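Local coordinates for protein potential RNA-dependent RNA polymerase (Human picobirnavirus, PDB 5I62) that synthesises RNA on an RNA template from ribonucleoside triphosphates, probably serving both transcription and replication of the viral double-stranded RNA genome, at residues D91-Y96 against E312-I317. Residues are numbered along the deposited sequence; the frame is centred on the assembly and turned at random.
Sequences DIDSYY and EIRYGI
R314 reaches from its strand to helix 89-97 and lays its guanidinium flat on the ring of Y96. The two planes are only 6° apart, and their centres are separated by 4.0 Å. The cation-pi contact is off-centre. NE, not CZ, sits over the ring, with R314 NE 3.4 Å from Y96 CD1. The aliphatic part of the arginine shares the same face: R314 CD makes a CH-pi contact 3.9 Å from the Y96 ring centroid. At the far end, R314 NH1 donates to D93 OD1 at 2.7 Å. The hydrogen bond within this salt bridge is nearly straight, with an N-H...O angle of 166°. The carboxylate meets the guanidinium at its edge, close to its plane, but its own plane is steeply turned. I92 CG2 packs obliquely near NH1.

The arginine spans this distance because its chain is extended. CG is anti to the backbone N (chi1 -177°), and the chain stays extended from CG to NE. Its side chain and that of Y96 run past each other in opposite directions. The tyrosine hydroxyl points back to the loop after the strand. There water 1 links Y96 OH to G316 O, lying 2.7 Å from the hydroxyl. Carbonyl oxygens of 315-317 approach the ring obliquely. Water 2 donates to I317 O and, over a longer 3.3 Å, to Y96 O.

Further out, strand 306-309 pairs with strand 312-314 and touches I92, Y96 and R314. H318 meets the Y96 ring edge-to-face. This surface contact thus ties a helix early in the polymerase chain to strand 312-314 of the mixed sheet and the loop after it. With its edge on a carboxylate and one face on a ring, the guanidinium is restrained in both tilt and position, and its charge is probably partly neutralised by D93.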
loop_
_atom_site.group_PDB
_atom_site.type_symbol
_atom_site.label_atom_id
_atom_site.label_comp_id
_atom_site.label_asym_id
_atom_site.label_seq_id
_atom_site.Cartn_x
_atom_site.Cartn_y
_atom_site.Cartn_z
ATOM N N ASP A 91 -8.984 -8.381 -14.355
ATOM C CA ASP A 91 -8.425 -7.509 -13.332
ATOM C C ASP A 91 -8.546 -6.051 -13.743
ATOM O O ASP A 91 -8.778 -5.182 -12.897
ATOM C CB ASP A 91 -6.965 -7.874 -13.078
ATOM C CG ASP A 91 -6.801 -9.296 -12.581
ATOM O OD1 ASP A 91 -7.770 -9.817 -11.983
ATOM O OD2 ASP A 91 -5.712 -9.883 -12.780
ATOM N N ILE A 92 -8.385 -5.766 -15.040
ATOM C CA ILE A 92 -8.560 -4.408 -15.549
ATOM C C ILE A 92 -10.028 -4.020 -15.564
ATOM O O ILE A 92 -10.390 -2.930 -15.106
ATOM C CB ILE A 92 -7.955 -4.264 -16.955
ATOM C CG1 ILE A 92 -6.489 -4.680 -16.974
ATOM C CG2 ILE A 92 -8.150 -2.820 -17.472
ATOM C CD1 ILE A 92 -5.897 -4.571 -18.364
ATOM N N ASP A 93 -10.872 -4.893 -16.141
ATOM C CA ASP A 93 -12.316 -4.687 -16.178
ATOM C C ASP A 93 -12.844 -4.250 -14.816
ATOM O O ASP A 93 -13.708 -3.373 -14.723
ATOM C CB ASP A 93 -13.034 -5.971 -16.604
ATOM C CG ASP A 93 -12.793 -6.345 -18.068
ATOM O OD1 ASP A 93 -12.333 -5.485 -18.853
ATOM O OD2 ASP A 93 -13.087 -7.515 -18.426
ATOM N N SER A 94 -12.339 -4.878 -13.749
ATOM C CA SER A 94 -12.823 -4.615 -12.392
ATOM C C SER A 94 -12.786 -3.131 -12.042
ATOM O O SER A 94 -13.707 -2.608 -11.408
ATOM C CB SER A 94 -11.997 -5.420 -11.388
ATOM O OG SER A 94 -12.540 -5.322 -10.076
ATOM N N TYR A 95 -11.734 -2.425 -12.470
ATOM C CA TYR A 95 -11.644 -1.000 -12.164
ATOM C C TYR A 95 -12.749 -0.196 -12.831
ATOM O O TYR A 95 -13.151 0.855 -12.315
ATOM C CB TYR A 95 -10.279 -0.449 -12.575
ATOM C CG TYR A 95 -9.196 -0.822 -11.608
ATOM C CD1 TYR A 95 -8.577 -2.060 -11.669
ATOM C CD2 TYR A 95 -8.848 0.037 -10.581
ATOM C CE1 TYR A 95 -7.603 -2.414 -10.764
ATOM C CE2 TYR A 95 -7.877 -0.306 -9.663
ATOM C CZ TYR A 95 -7.261 -1.532 -9.760
ATOM O OH TYR A 95 -6.295 -1.864 -8.845
ATOM N N TYR A 96 -13.203 -0.632 -14.004
ATOM C CA TYR A 96 -14.221 0.088 -14.755
ATOM C C TYR A 96 -15.625 -0.348 -14.360
ATOM O O TYR A 96 -16.546 0.466 -14.344
ATOM C CB TYR A 96 -14.016 -0.134 -16.260
ATOM C CG TYR A 96 -12.783 0.566 -16.785
ATOM C CD1 TYR A 96 -11.545 -0.050 -16.741
ATOM C CD2 TYR A 96 -12.863 1.856 -17.298
ATOM C CE1 TYR A 96 -10.399 0.598 -17.203
ATOM C CE2 TYR A 96 -11.732 2.515 -17.769
ATOM C CZ TYR A 96 -10.507 1.883 -17.715
ATOM O OH TYR A 96 -9.385 2.541 -18.175
ATOM N N GLU A 312 -2.538 0.265 -27.422
ATOM C CA GLU A 312 -3.878 -0.045 -26.941
ATOM C C GLU A 312 -4.158 0.746 -25.679
ATOM O O GLU A 312 -3.386 0.678 -24.721
ATOM C CB GLU A 312 -4.055 -1.544 -26.694
ATOM C CG GLU A 312 -3.840 -2.356 -27.953
ATOM C CD GLU A 312 -4.260 -3.791 -27.777
ATOM O OE1 GLU A 312 -5.464 -4.029 -27.537
ATOM O OE2 GLU A 312 -3.387 -4.675 -27.853
ATOM N N ILE A 313 -5.270 1.475 -25.686
ATOM C CA ILE A 313 -5.621 2.407 -24.632
ATOM C C ILE A 313 -7.104 2.246 -24.323
ATOM O O ILE A 313 -7.939 2.145 -25.225
ATOM C CB ILE A 313 -5.294 3.862 -25.029
ATOM C CG1 ILE A 313 -3.821 4.012 -25.436
ATOM C CG2 ILE A 313 -5.637 4.826 -23.880
ATOM C CD1 ILE A 313 -3.496 5.393 -26.034
ATOM N N ARG A 314 -7.433 2.227 -23.050
ATOM C CA ARG A 314 -8.817 2.151 -22.617
ATOM C C ARG A 314 -9.201 3.475 -21.973
ATOM O O ARG A 314 -8.378 4.085 -21.293
ATOM C CB ARG A 314 -8.984 0.988 -21.645
ATOM C CG ARG A 314 -10.397 0.767 -21.183
ATOM C CD ARG A 314 -10.494 -0.562 -20.483
ATOM N NE ARG A 314 -11.868 -0.794 -20.066
ATOM C CZ ARG A 314 -12.300 -1.947 -19.580
ATOM N NH1 ARG A 314 -11.460 -2.972 -19.460
ATOM N NH2 ARG A 314 -13.563 -2.065 -19.207
ATOM N N TYR A 315 -10.449 3.917 -22.185
ATOM C CA TYR A 315 -10.952 5.204 -21.702
ATOM C C TYR A 315 -12.171 5.005 -20.803
ATOM O O TYR A 315 -12.749 3.920 -20.745
ATOM C CB TYR A 315 -11.321 6.134 -22.869
ATOM C CG TYR A 315 -10.176 6.375 -23.840
ATOM C CD1 TYR A 315 -9.883 5.460 -24.847
ATOM C CD2 TYR A 315 -9.379 7.508 -23.729
ATOM C CE1 TYR A 315 -8.815 5.686 -25.743
ATOM C CE2 TYR A 315 -8.312 7.732 -24.601
ATOM C CZ TYR A 315 -8.040 6.826 -25.606
ATOM O OH TYR A 315 -6.969 7.065 -26.457
ATOM N N GLY A 316 -12.558 6.071 -20.104
ATOM C CA GLY A 316 -13.749 6.077 -19.277
ATOM C C GLY A 316 -13.421 6.203 -17.789
ATOM O O GLY A 316 -12.285 6.011 -17.349
ATOM N N ILE A 317 -14.448 6.537 -16.997
ATOM C CA ILE A 317 -14.219 6.665 -15.558
ATOM C C ILE A 317 -14.026 5.284 -14.936
ATOM O O ILE A 317 -14.465 4.259 -15.475
ATOM C CB ILE A 317 -15.352 7.442 -14.859
ATOM C CG1 ILE A 317 -16.692 6.709 -14.988
ATOM C CG2 ILE A 317 -15.431 8.869 -15.392
ATOM C CD1 ILE A 317 -17.780 7.275 -14.049
HETATM O O HOH W 1 -9.790 5.205 -18.460
HETATM O O HOH W 2 -16.585 2.976 -16.410
#